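Local coordinates for Alpha/beta hydrolase fold protein (Ochrobactrum, PDB 4G9E) that opens the lactone ring of N-acyl homoserine lactones, the quorum-sensing signals of many bacteria, and is held here with the product N-butanoyl homoserine, at residues A[13-18]-A[63-68]; A[37-42]-A[249-254]; A[96-101]-A[113-118]; A[202-207]-A[230-235]. One frame throughout, in Å; residues are numbered along the deposited sequence. Where two conformers were deposited one is given.

Interaction 1. Residues A[13-18]-A[63-68]; sequences GRIAVR and GKSTDA
T66 and R14 have the largest shares of this contact, in which the loop 63-68 lies along strand 13-18, near the antiparallel end of the alpha/beta hydrolase sheet. Two hydrogen bonds join them, one between backbones and one to the threonine hydroxyl: T66 N donates to R14 O at 3.0 Å, nearly straight and in the carbonyl plane, while R14 N donates to T66 OG1 at 3.0 Å with a more bent angle of 148°. The threonine hydroxyl stands between its own backbone N and carbonyl carbon (chi1 61°), where it can take the R14 N-H and give its own hydrogen to D67 O. Its methyl CG2 meets the R14 guanidinium over one face, 3.5 Å from R14 CZ, with the two side chains crossing at about a right angle; R14 NE forms a salt bridge with E7 of strand 4-10. A valine in place of T66 would probably leave R14 N without its acceptor and D67 O without the hydroxyl's hydrogen bond. S65 adds a second anchor, bound also to the backbone of D58: its OG accepts from A16 N at 2.9 Å, with an N-H...O angle of 162°.

Interaction 2. Residues A[37-42]-A[249-254]; sequences GAIFAP and APFREA
The backbones of 37-42 and 249-254 stay apart, P42 and R252 being the closest pair at 6.4 Å between CA atoms, and with no direct hydrogen bond across the gap the side chains make the contact. F251 has the largest share of it. Its ring is met over one face by the edge of F40, whose CE1 sits above the ring centre, in an edge-to-face pair with centroids 4.9 Å apart and planes at 58°. I39 approaches the same ring from its rim: I39 O lies 3.5 Å from F251 CE1 near the ring plane, and I39 CG1 is also at the edge. The F251 ring is swung between its backbone N and carbonyl carbon (chi1 59°), which directs it at the first segment. In this alpha/beta hydrolase fold the contact joins the end of the loop after strand 24-30, with the start of helix 41-45, to the short helix just after H248, the histidine of a probable Ser-His-Glu triad, and W101 packs edge-to-face with F251 beside them. The bound N-butanoyl homoserine is about 8 Å from the F251 side chain. I39 CD1 also rests 3.8 Å from R252 NE, and a water bridges the same pair of residues, giving a hydrogen to I39 O (2.8 Å) and accepting from R252 NE at the guanidinium edge. The far end of R252 is held by the carbonyls of P168 and C165. P42 CB lies 3.8 Å from F251 O, a carbonyl that accepts from Q43 NE2.

Interaction 3. Residues A[96-101]-A[113-118]; sequences AVVFGW and ARYPEM
A single hydrogen bond and a small apolar patch, all between buried residues, tie the start of strand 97-101 to the loop that leads from helix 103-111 into strand 120-124. The contact joins the first strand of a beta-alpha-beta crossover of the alpha/beta hydrolase sheet to the helix-to-strand link of the same unit, remote from the probable nucleophile elbow, which begins at G100 at the far end of this strand. Y115 reaches back from the loop with CG anti to its backbone N (chi1 -168°), which carries the phenol to the entry of the strand. There A96 N donates to Y115 OH at 3.1 Å, along a nearly straight path (163°) close to the ring plane, and A96 CB sits 3.4 Å from the same oxygen. The hydroxyl is also hydrogen-bonded to I93 O, so it joins two points of the chain just ahead of the strand. A phenylalanine at Y115 would probably keep the ring packing but leave A96 N and I93 O without this shared partner. From Y115 to M118 the chain makes a type I turn, closed by M118 N on Y115 O, which delivers M118 beside the strand. A CA-H...O contact brings M118 CA to A96 O, next to the backbone bonding of A96 with R119. The thioether chain of M118 crosses V98 at about a right angle, with M118 CG 3.7 Å from V98 CG2. The same CG lies at the edge of the Y115 ring, in its plane.

Interaction 4. Residues A[202-207]-A[230-235]; sequences DIVAEA and VKFGNL
V204 O, near the C-terminal end of helix 200-206, accepts from G233 N at 2.9 Å, in the carbonyl plane and with an N-H...O angle of 161°. F232 CA adds a CA-H...O contact to the same oxygen. One residue on, in one of the two conformers deposited for K231, NZ donates to A205 O at 2.8 Å, the ammonium standing 22° off the carbonyl plane. In that conformer the lysine reaches it by leaving its backbone N on the far side (chi1 -178°) and bending at chi4, which lays K231 CD 3.8 Å from A205 CB. A positive charge so placed at the carbonyl end of a helix would be expected to suit the helix dipole. A207 O, beyond the last helical residue, has a water at 2.9 Å that gives it a hydrogen and accepts, weakly, from N234 N; G233 CA comes within 3.3 Å of that carbonyl too. A side chain on G233 would run into A207 O, and this fits a glycine at this position, next to the closest approach of the backbones at A205 and F232. In the alpha/beta hydrolase fold this joins the helix before strand 211-216 to the loop that leads toward edge strand 241-243, and N234 is tied by its backbone to I211 and by its ND2 to Q208 O. Beneath the polar layer lies an apolar one. V204 CB meets the F232 ring at CD2 (3.8 Å), and V204 CG2 crosses to V230 CG1 at 3.9 Å, while I211 of the strand touches both V204 and F232.

Overall arrangement
Interaction 2 is buried close to the probable catalytic residues and relies on aromatic and aliphatic packing with one bridging water; interaction 3, also buried, contains strand 97-101, against which F251 and F40 of interaction 2 pack at W101 and F99. Interaction 1 is buried too but lies farther from the centre, at the antiparallel end of the same sheet that interaction 3 reaches, and is held chiefly by backbone and hydroxyl bonds; its R18 packs on G37 and A38 of interaction 2. Interaction 4 is the partly exposed one, about 31 Å from interaction 1 between centres, and there carbonyls at and just past the helix end take a loop N-H, a water and, in one conformer, a lysine.

Interaction 1. Residues A[13-18]-A[63-68]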
loop_
_atom_site.group_PDB
_atom_site.type_symbol
_atom_site.label_atom_id
_atom_site.label_comp_id
_atom_site.label_asym_id
_atom_site.label_seq_id
_atom_site.Cartn_x
_atom_site.Cartn_y
_atom_site.Cartn_z
ATOM N N GLY A 13 16.413 -2.819 -9.431
ATOM C CA GLY A 13 16.055 -2.347 -10.752
ATOM C C GLY A 13 15.833 -0.847 -10.742
ATOM O O GLY A 13 16.119 -0.168 -9.758
ATOM N N ARG A 14 15.330 -0.321 -11.849
ATOM C CA ARG A 14 15.099 1.110 -11.954
ATOM C C ARG A 14 13.694 1.410 -11.456
ATOM O O ARG A 14 12.718 0.930 -12.019
ATOM C CB ARG A 14 15.278 1.572 -13.397
ATOM C CG ARG A 14 15.413 3.079 -13.539
ATOM C CD ARG A 14 15.632 3.485 -14.986
ATOM N NE ARG A 14 14.473 3.174 -15.817
ATOM C CZ ARG A 14 14.473 2.275 -16.795
ATOM N NH1 ARG A 14 15.577 1.595 -17.077
ATOM N NH2 ARG A 14 13.367 2.062 -17.497
ATOM N N ILE A 15 13.606 2.197 -10.391
ATOM C CA ILE A 15 12.321 2.462 -9.763
ATOM C C ILE A 15 11.842 3.882 -10.044
ATOM O O ILE A 15 12.559 4.860 -9.825
ATOM C CB ILE A 15 12.361 2.165 -8.247
ATOM C CG1 ILE A 15 12.563 0.663 -8.026
ATOM C CG2 ILE A 15 11.084 2.649 -7.568
ATOM C CD1 ILE A 15 12.684 0.261 -6.576
ATOM N N ALA A 16 10.620 3.973 -10.556
ATOM C CA ALA A 16 9.996 5.255 -10.847
ATOM C C ALA A 16 9.452 5.868 -9.560
ATOM O O ALA A 16 8.853 5.170 -8.739
ATOM C CB ALA A 16 8.881 5.067 -11.851
ATOM N N VAL A 17 9.650 7.176 -9.395
ATOM C CA VAL A 17 9.214 7.893 -8.201
ATOM C C VAL A 17 8.491 9.179 -8.588
ATOM O O VAL A 17 8.994 9.956 -9.394
ATOM C CB VAL A 17 10.416 8.270 -7.305
ATOM C CG1 VAL A 17 9.944 9.003 -6.061
ATOM C CG2 VAL A 17 11.211 7.029 -6.920
ATOM N N ARG A 18 7.308 9.389 -8.018
ATOM C CA ARG A 18 6.574 10.640 -8.182
ATOM C C ARG A 18 6.591 11.358 -6.855
ATOM O O ARG A 18 6.355 10.739 -5.823
ATOM C CB ARG A 18 5.120 10.361 -8.548
ATOM C CG ARG A 18 4.941 9.645 -9.853
ATOM C CD ARG A 18 3.546 9.064 -9.972
ATOM N NE ARG A 18 3.501 8.103 -11.063
ATOM C CZ ARG A 18 3.937 6.851 -10.966
ATOM N NH1 ARG A 18 4.440 6.403 -9.823
ATOM N NH2 ARG A 18 3.871 6.045 -12.016
ATOM N N GLY A 63 3.959 -0.476 -12.948
ATOM C CA GLY A 63 3.983 0.888 -13.437
ATOM C C GLY A 63 5.149 1.179 -14.360
ATOM O O GLY A 63 5.420 0.435 -15.306
ATOM N N LYS A 64 5.813 2.277 -14.103
ATOM C CA LYS A 64 6.932 2.747 -14.899
ATOM C C LYS A 64 8.298 2.233 -14.378
ATOM O O LYS A 64 9.308 2.593 -14.877
ATOM C CB LYS A 64 6.930 4.285 -14.971
ATOM C CG LYS A 64 5.685 4.780 -15.670
ATOM C CD LYS A 64 5.714 6.199 -16.117
ATOM C CE LYS A 64 4.363 6.509 -16.734
ATOM N NZ LYS A 64 4.208 5.911 -18.064
ATOM N N SER A 65 8.289 1.423 -13.334
ATOM C CA SER A 65 9.516 0.778 -12.885
ATOM C C SER A 65 9.841 -0.376 -13.814
ATOM O O SER A 65 8.964 -0.884 -14.504
ATOM C CB SER A 65 9.360 0.274 -11.456
ATOM O OG SER A 65 9.342 1.371 -10.561
ATOM N N THR A 66 11.104 -0.789 -13.835
ATOM C CA THR A 66 11.475 -1.976 -14.591
ATOM C C THR A 66 11.024 -3.213 -13.841
ATOM O O THR A 66 10.720 -3.158 -12.643
ATOM C CB THR A 66 13.000 -2.079 -14.835
ATOM O OG1 THR A 66 13.696 -2.146 -13.585
ATOM C CG2 THR A 66 13.504 -0.887 -15.635
ATOM N N ASP A 67 10.964 -4.332 -14.546
ATOM C CA ASP A 67 10.840 -5.603 -13.859
ATOM C C ASP A 67 12.033 -5.754 -12.916
ATOM O O ASP A 67 13.065 -5.106 -13.089
ATOM C CB ASP A 67 10.775 -6.757 -14.860
ATOM C CG ASP A 67 9.472 -6.781 -15.642
ATOM O OD1 ASP A 67 8.522 -6.056 -15.260
ATOM O OD2 ASP A 67 9.396 -7.541 -16.629
ATOM N N ALA A 68 11.880 -6.592 -11.902
ATOM C CA ALA A 68 12.957 -6.825 -10.947
ATOM C C ALA A 68 14.175 -7.438 -11.621
ATOM O O ALA A 68 14.052 -8.317 -12.473
ATOM C CB ALA A 68 12.474 -7.739 -9.843
HETATM O O HOH W 1 11.962 3.241 -14.168
#

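Interaction 2. Residues A[37-42]-A[249-254]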
loop_
_atom_site.group_PDB
_atom_site.type_symbol
_atom_site.label_atom_id
_atom_site.label_comp_id
_atom_site.label_asym_id
_atom_site.label_seq_id
_atom_site.Cartn_x
_atom_site.Cartn_y
_atom_site.Cartn_z
ATOM N N GLY A 37 1.998 3.879 -8.466
ATOM C CA GLY A 37 1.887 5.107 -7.693
ATOM C C GLY A 37 1.016 6.164 -8.362
ATOM O O GLY A 37 0.514 7.074 -7.700
ATOM N N ALA A 38 0.831 6.057 -9.675
ATOM C CA ALA A 38 -0.040 6.977 -10.409
ATOM C C ALA A 38 -1.479 6.939 -9.887
ATOM O O ALA A 38 -2.230 7.903 -10.050
ATOM C CB ALA A 38 -0.001 6.659 -11.896
ATOM N N ILE A 39 -1.853 5.834 -9.243
ATOM C CA ILE A 39 -3.205 5.664 -8.704
ATOM C C ILE A 39 -3.503 6.692 -7.612
ATOM O O ILE A 39 -4.662 6.972 -7.305
ATOM C CB ILE A 39 -3.415 4.213 -8.158
ATOM C CG1 ILE A 39 -4.899 3.828 -8.134
ATOM C CG2 ILE A 39 -2.790 4.039 -6.784
ATOM C CD1 ILE A 39 -5.514 3.630 -9.498
ATOM N N PHE A 40 -2.451 7.263 -7.034
ATOM C CA PHE A 40 -2.592 8.224 -5.942
ATOM C C PHE A 40 -2.665 9.671 -6.420
ATOM O O PHE A 40 -2.461 10.605 -5.644
ATOM C CB PHE A 40 -1.457 8.046 -4.933
ATOM C CG PHE A 40 -1.441 6.689 -4.292
ATOM C CD1 PHE A 40 -2.579 6.183 -3.682
ATOM C CD2 PHE A 40 -0.294 5.908 -4.306
ATOM C CE1 PHE A 40 -2.579 4.936 -3.085
ATOM C CE2 PHE A 40 -0.286 4.656 -3.712
ATOM C CZ PHE A 40 -1.423 4.166 -3.100
ATOM N N ALA A 41 -2.983 9.857 -7.695
ATOM C CA ALA A 41 -3.216 11.193 -8.240
ATOM C C ALA A 41 -4.040 12.115 -7.326
ATOM O O ALA A 41 -3.704 13.284 -7.178
ATOM C CB ALA A 41 -3.861 11.094 -9.621
ATOM N N PRO A 42 -5.137 11.610 -6.724
ATOM C CA PRO A 42 -5.927 12.545 -5.903
ATOM C C PRO A 42 -5.136 13.141 -4.737
ATOM O O PRO A 42 -5.347 14.297 -4.374
ATOM C CB PRO A 42 -7.071 11.672 -5.376
ATOM C CG PRO A 42 -7.203 10.577 -6.385
ATOM C CD PRO A 42 -5.799 10.303 -6.860
ATOM N N ALA A 249 -10.690 1.026 -2.669
ATOM C CA ALA A 249 -9.795 2.139 -2.960
ATOM C C ALA A 249 -10.411 3.475 -2.545
ATOM O O ALA A 249 -10.624 4.356 -3.384
ATOM C CB ALA A 249 -9.438 2.165 -4.433
ATOM N N PRO A 250 -10.690 3.649 -1.245
ATOM C CA PRO A 250 -11.396 4.866 -0.826
ATOM C C PRO A 250 -10.639 6.159 -1.131
ATOM O O PRO A 250 -11.271 7.206 -1.234
ATOM C CB PRO A 250 -11.580 4.672 0.681
ATOM C CG PRO A 250 -10.550 3.621 1.066
ATOM C CD PRO A 250 -10.484 2.715 -0.126
ATOM N N PHE A 251 -9.316 6.095 -1.254
ATOM C CA PHE A 251 -8.518 7.272 -1.577
ATOM C C PHE A 251 -8.864 7.860 -2.950
ATOM O O PHE A 251 -8.606 9.035 -3.192
ATOM C CB PHE A 251 -7.026 6.939 -1.489
ATOM C CG PHE A 251 -6.625 5.834 -2.411
ATOM C CD1 PHE A 251 -6.309 6.113 -3.730
ATOM C CD2 PHE A 251 -6.630 4.507 -1.989
ATOM C CE1 PHE A 251 -5.987 5.100 -4.608
ATOM C CE2 PHE A 251 -6.322 3.488 -2.872
ATOM C CZ PHE A 251 -5.996 3.786 -4.181
ATOM N N ARG A 252 -9.442 7.055 -3.844
ATOM C CA ARG A 252 -9.912 7.572 -5.133
ATOM C C ARG A 252 -11.441 7.553 -5.266
ATOM O O ARG A 252 -12.010 8.353 -6.006
ATOM C CB ARG A 252 -9.250 6.853 -6.319
ATOM C CG ARG A 252 -9.609 5.378 -6.461
ATOM C CD ARG A 252 -8.788 4.655 -7.555
ATOM N NE ARG A 252 -8.894 5.338 -8.842
ATOM C CZ ARG A 252 -9.923 5.206 -9.675
ATOM N NH1 ARG A 252 -10.914 4.372 -9.376
ATOM N NH2 ARG A 252 -9.962 5.906 -10.804
ATOM N N GLU A 253 -12.099 6.642 -4.551
ATOM C CA GLU A 253 -13.552 6.511 -4.598
ATOM C C GLU A 253 -14.239 7.602 -3.780
ATOM O O GLU A 253 -15.324 8.070 -4.135
ATOM C CB GLU A 253 -13.970 5.133 -4.076
ATOM C CG GLU A 253 -13.525 3.961 -4.946
ATOM C CD GLU A 253 -13.726 2.609 -4.273
ATOM O OE1 GLU A 253 -13.200 2.394 -3.165
ATOM O OE2 GLU A 253 -14.414 1.750 -4.858
ATOM N N ALA A 254 -13.604 7.990 -2.679
ATOM C CA ALA A 254 -14.141 8.992 -1.774
ATOM C C ALA A 254 -13.009 9.872 -1.265
ATOM O O ALA A 254 -12.693 9.862 -0.073
ATOM C CB ALA A 254 -14.836 8.318 -0.615
HETATM O O HOH W 2 -6.846 7.332 -9.044
#

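Interaction 3. Residues A[96-101]-A[113-118]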
loop_
_atom_site.group_PDB
_atom_site.type_symbol
_atom_site.label_atom_id
_atom_site.label_comp_id
_atom_site.label_asym_id
_atom_site.label_seq_id
_atom_site.Cartn_x
_atom_site.Cartn_y
_atom_site.Cartn_z
ATOM N N ALA A 96 9.460 9.170 7.216
ATOM C CA ALA A 96 8.171 9.299 6.558
ATOM C C ALA A 96 7.069 8.661 7.383
ATOM O O ALA A 96 7.284 7.684 8.111
ATOM C CB ALA A 96 8.214 8.666 5.186
ATOM N N VAL A 97 5.875 9.222 7.248
ATOM C CA VAL A 97 4.652 8.473 7.512
ATOM C C VAL A 97 4.430 7.587 6.290
ATOM O O VAL A 97 4.718 8.005 5.168
ATOM C CB VAL A 97 3.445 9.430 7.707
ATOM C CG1 VAL A 97 2.142 8.654 7.893
ATOM C CG2 VAL A 97 3.699 10.362 8.892
ATOM N N VAL A 98 3.959 6.360 6.502
ATOM C CA VAL A 98 3.714 5.444 5.388
ATOM C C VAL A 98 2.228 5.152 5.271
ATOM O O VAL A 98 1.574 4.841 6.265
ATOM C CB VAL A 98 4.528 4.135 5.534
ATOM C CG1 VAL A 98 4.192 3.157 4.401
ATOM C CG2 VAL A 98 6.015 4.467 5.559
ATOM N N PHE A 99 1.707 5.282 4.054
ATOM C CA PHE A 99 0.375 4.810 3.722
ATOM C C PHE A 99 0.531 3.636 2.765
ATOM O O PHE A 99 1.150 3.777 1.713
ATOM C CB PHE A 99 -0.468 5.901 3.047
ATOM C CG PHE A 99 -1.727 5.362 2.446
ATOM C CD1 PHE A 99 -2.775 4.985 3.263
ATOM C CD2 PHE A 99 -1.830 5.134 1.077
ATOM C CE1 PHE A 99 -3.928 4.434 2.728
ATOM C CE2 PHE A 99 -2.983 4.585 0.535
ATOM C CZ PHE A 99 -4.029 4.234 1.362
ATOM N N GLY A 100 -0.042 2.490 3.116
ATOM C CA GLY A 100 0.026 1.331 2.246
ATOM C C GLY A 100 -1.355 0.872 1.835
ATOM O O GLY A 100 -2.212 0.618 2.687
ATOM N N TRP A 101 -1.550 0.758 0.527
ATOM C CA TRP A 101 -2.807 0.303 -0.044
ATOM C C TRP A 101 -2.707 -1.177 -0.404
ATOM O O TRP A 101 -2.009 -1.545 -1.352
ATOM C CB TRP A 101 -3.146 1.119 -1.293
ATOM C CG TRP A 101 -4.376 0.640 -1.987
ATOM C CD1 TRP A 101 -5.524 0.185 -1.401
ATOM C CD2 TRP A 101 -4.573 0.543 -3.399
ATOM N NE1 TRP A 101 -6.424 -0.196 -2.376
ATOM C CE2 TRP A 101 -5.866 0.024 -3.608
ATOM C CE3 TRP A 101 -3.790 0.871 -4.505
ATOM C CZ2 TRP A 101 -6.388 -0.186 -4.883
ATOM C CZ3 TRP A 101 -4.308 0.657 -5.771
ATOM C CH2 TRP A 101 -5.590 0.128 -5.950
ATOM N N ALA A 113 10.035 -3.156 10.673
ATOM C CA ALA A 113 11.321 -3.613 11.189
ATOM C C ALA A 113 12.516 -3.000 10.461
ATOM O O ALA A 113 13.614 -2.942 11.004
ATOM C CB ALA A 113 11.396 -5.119 11.100
ATOM N N ARG A 114 12.304 -2.576 9.224
ATOM C CA ARG A 114 13.371 -2.126 8.342
ATOM C C ARG A 114 13.568 -0.618 8.317
ATOM O O ARG A 114 14.609 -0.141 7.880
ATOM C CB ARG A 114 13.082 -2.607 6.918
ATOM C CG ARG A 114 13.094 -4.123 6.779
ATOM C CD ARG A 114 12.627 -4.565 5.395
ATOM N NE ARG A 114 12.917 -5.978 5.200
ATOM C CZ ARG A 114 12.157 -6.977 5.631
ATOM N NH1 ARG A 114 11.010 -6.736 6.248
ATOM N NH2 ARG A 114 12.545 -8.230 5.433
ATOM N N TYR A 115 12.549 0.112 8.769
ATOM C CA TYR A 115 12.460 1.559 8.608
ATOM C C TYR A 115 12.058 2.124 9.965
ATOM O O TYR A 115 10.916 2.526 10.177
ATOM C CB TYR A 115 11.427 1.867 7.523
ATOM C CG TYR A 115 11.395 3.298 7.030
ATOM C CD1 TYR A 115 12.465 3.845 6.329
ATOM C CD2 TYR A 115 10.278 4.096 7.236
ATOM C CE1 TYR A 115 12.436 5.158 5.873
ATOM C CE2 TYR A 115 10.236 5.408 6.774
ATOM C CZ TYR A 115 11.313 5.932 6.094
ATOM O OH TYR A 115 11.258 7.229 5.641
ATOM N N PRO A 116 13.015 2.128 10.904
ATOM C CA PRO A 116 12.730 2.293 12.331
ATOM C C PRO A 116 12.223 3.672 12.736
ATOM O O PRO A 116 11.613 3.789 13.793
ATOM C CB PRO A 116 14.089 2.002 12.991
ATOM C CG PRO A 116 15.090 2.321 11.936
ATOM C CD PRO A 116 14.444 1.849 10.668
ATOM N N GLU A 117 12.460 4.679 11.924
ATOM C CA GLU A 117 12.004 6.038 12.269
ATOM C C GLU A 117 10.658 6.403 11.612
ATOM O O GLU A 117 10.222 7.563 11.684
ATOM C CB GLU A 117 13.083 7.066 11.964
ATOM C CG GLU A 117 14.299 6.977 12.888
ATOM C CD GLU A 117 14.039 7.515 14.349
ATOM O OE1 GLU A 117 12.909 7.989 14.690
ATOM O OE2 GLU A 117 14.993 7.449 15.174
ATOM N N MET A 118 10.000 5.395 11.029
ATOM C CA MET A 118 8.655 5.579 10.493
ATOM C C MET A 118 7.793 6.276 11.534
ATOM O O MET A 118 7.732 5.839 12.682
ATOM C CB MET A 118 8.047 4.217 10.162
ATOM C CG MET A 118 6.885 4.295 9.187
ATOM S SD MET A 118 5.996 2.745 8.950
ATOM C CE MET A 118 7.273 1.701 8.244
#

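Interaction 4. Residues A[202-207]-A[230-235]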
loop_
_atom_site.group_PDB
_atom_site.type_symbol
_atom_site.label_atom_id
_atom_site.label_comp_id
_atom_site.label_asym_id
_atom_site.label_seq_id
_atom_site.Cartn_x
_atom_site.Cartn_y
_atom_site.Cartn_z
ATOM N N ASP A 202 1.551 -10.818 14.431
ATOM C CA ASP A 202 2.400 -10.523 15.572
ATOM C C ASP A 202 3.066 -9.155 15.437
ATOM O O ASP A 202 3.182 -8.418 16.416
ATOM C CB ASP A 202 3.458 -11.607 15.770
ATOM C CG ASP A 202 2.853 -12.965 16.097
ATOM O OD1 ASP A 202 1.652 -13.031 16.431
ATOM O OD2 ASP A 202 3.583 -13.969 16.022
ATOM N N ILE A 203 3.491 -8.803 14.227
ATOM C CA ILE A 203 4.144 -7.517 14.030
ATOM C C ILE A 203 3.227 -6.364 14.430
ATOM O O ILE A 203 3.650 -5.471 15.163
ATOM C CB ILE A 203 4.615 -7.323 12.585
ATOM C CG1 ILE A 203 5.814 -8.224 12.308
ATOM C CG2 ILE A 203 4.999 -5.877 12.329
ATOM C CD1 ILE A 203 6.119 -8.397 10.837
ATOM N N VAL A 204 1.977 -6.370 13.971
ATOM C CA VAL A 204 1.117 -5.232 14.285
ATOM C C VAL A 204 0.689 -5.220 15.751
ATOM O O VAL A 204 0.480 -4.148 16.317
ATOM C CB VAL A 204 -0.099 -5.077 13.333
ATOM C CG1 VAL A 204 0.357 -4.940 11.887
ATOM C CG2 VAL A 204 -1.130 -6.187 13.521
ATOM N N ALA A 205 0.593 -6.395 16.367
ATOM C CA ALA A 205 0.234 -6.490 17.780
ATOM C C ALA A 205 1.308 -5.877 18.665
ATOM O O ALA A 205 1.009 -5.284 19.705
ATOM C CB ALA A 205 -0.013 -7.946 18.178
ATOM N N GLU A 206 2.561 -6.022 18.243
ATOM C CA GLU A 206 3.706 -5.652 19.064
ATOM C C GLU A 206 4.305 -4.293 18.694
ATOM O O GLU A 206 5.089 -3.727 19.454
ATOM C CB GLU A 206 4.746 -6.773 18.998
ATOM C CG GLU A 206 4.205 -8.078 19.581
ATOM C CD GLU A 206 4.998 -9.321 19.198
ATOM O OE1 GLU A 206 6.134 -9.208 18.690
ATOM O OE2 GLU A 206 4.469 -10.434 19.411
ATOM N N ALA A 207 3.902 -3.756 17.544
ATOM C CA ALA A 207 4.442 -2.488 17.067
ATOM C C ALA A 207 3.982 -1.318 17.930
ATOM O O ALA A 207 2.804 -1.209 18.266
ATOM C CB ALA A 207 4.043 -2.266 15.618
ATOM N N VAL A 230 -8.544 -7.467 14.922
ATOM C CA VAL A 230 -7.093 -7.584 14.963
ATOM C C VAL A 230 -6.517 -6.745 16.101
ATOM O O VAL A 230 -6.940 -5.607 16.316
ATOM C CB VAL A 230 -6.459 -7.156 13.626
ATOM C CG1 VAL A 230 -4.943 -7.047 13.746
ATOM C CG2 VAL A 230 -6.855 -8.124 12.519
ATOM N N LYS A 231 -5.564 -7.316 16.833
ATOM C CA LYS A 231 -4.892 -6.593 17.905
ATOM C C LYS A 231 -3.755 -5.744 17.357
ATOM O O LYS A 231 -2.862 -6.249 16.674
ATOM C CB LYS A 231 -4.341 -7.551 18.962
ATOM C CG LYS A 231 -3.667 -6.824 20.119
ATOM C CD LYS A 231 -2.695 -7.710 20.876
ATOM C CE LYS A 231 -1.939 -6.906 21.923
ATOM N NZ LYS A 231 -1.242 -5.734 21.323
ATOM N N PHE A 232 -3.796 -4.450 17.654
ATOM C CA PHE A 232 -2.727 -3.531 17.284
ATOM C C PHE A 232 -2.081 -2.976 18.545
ATOM O O PHE A 232 -2.770 -2.682 19.523
ATOM C CB PHE A 232 -3.266 -2.365 16.452
ATOM C CG PHE A 232 -3.794 -2.762 15.107
ATOM C CD1 PHE A 232 -5.118 -3.137 14.948
ATOM C CD2 PHE A 232 -2.966 -2.749 13.996
ATOM C CE1 PHE A 232 -5.604 -3.505 13.708
ATOM C CE2 PHE A 232 -3.444 -3.109 12.754
ATOM C CZ PHE A 232 -4.767 -3.490 12.610
ATOM N N GLY A 233 -0.766 -2.805 18.518
ATOM C CA GLY A 233 -0.066 -2.225 19.654
ATOM C C GLY A 233 -0.524 -0.810 19.973
ATOM O O GLY A 233 -0.624 -0.433 21.135
ATOM N N ASN A 234 -0.804 -0.032 18.937
ATOM C CA ASN A 234 -1.128 1.380 19.081
ATOM C C ASN A 234 -2.047 1.799 17.944
ATOM O O ASN A 234 -1.614 2.413 16.966
ATOM C CB ASN A 234 0.165 2.187 19.062
ATOM C CG ASN A 234 -0.055 3.664 19.282
ATOM O OD1 ASN A 234 -1.154 4.108 19.620
ATOM N ND2 ASN A 234 1.003 4.443 19.091
ATOM N N LEU A 235 -3.320 1.429 18.067
ATOM C CA LEU A 235 -4.306 1.678 17.026
ATOM C C LEU A 235 -4.750 3.138 17.065
ATOM O O LEU A 235 -5.286 3.618 18.069
ATOM C CB LEU A 235 -5.513 0.764 17.213
ATOM C CG LEU A 235 -6.622 0.864 16.172
ATOM C CD1 LEU A 235 -6.090 0.587 14.774
ATOM C CD2 LEU A 235 -7.753 -0.090 16.528
HETATM O O HOH W 3 0.701 -0.297 16.531
#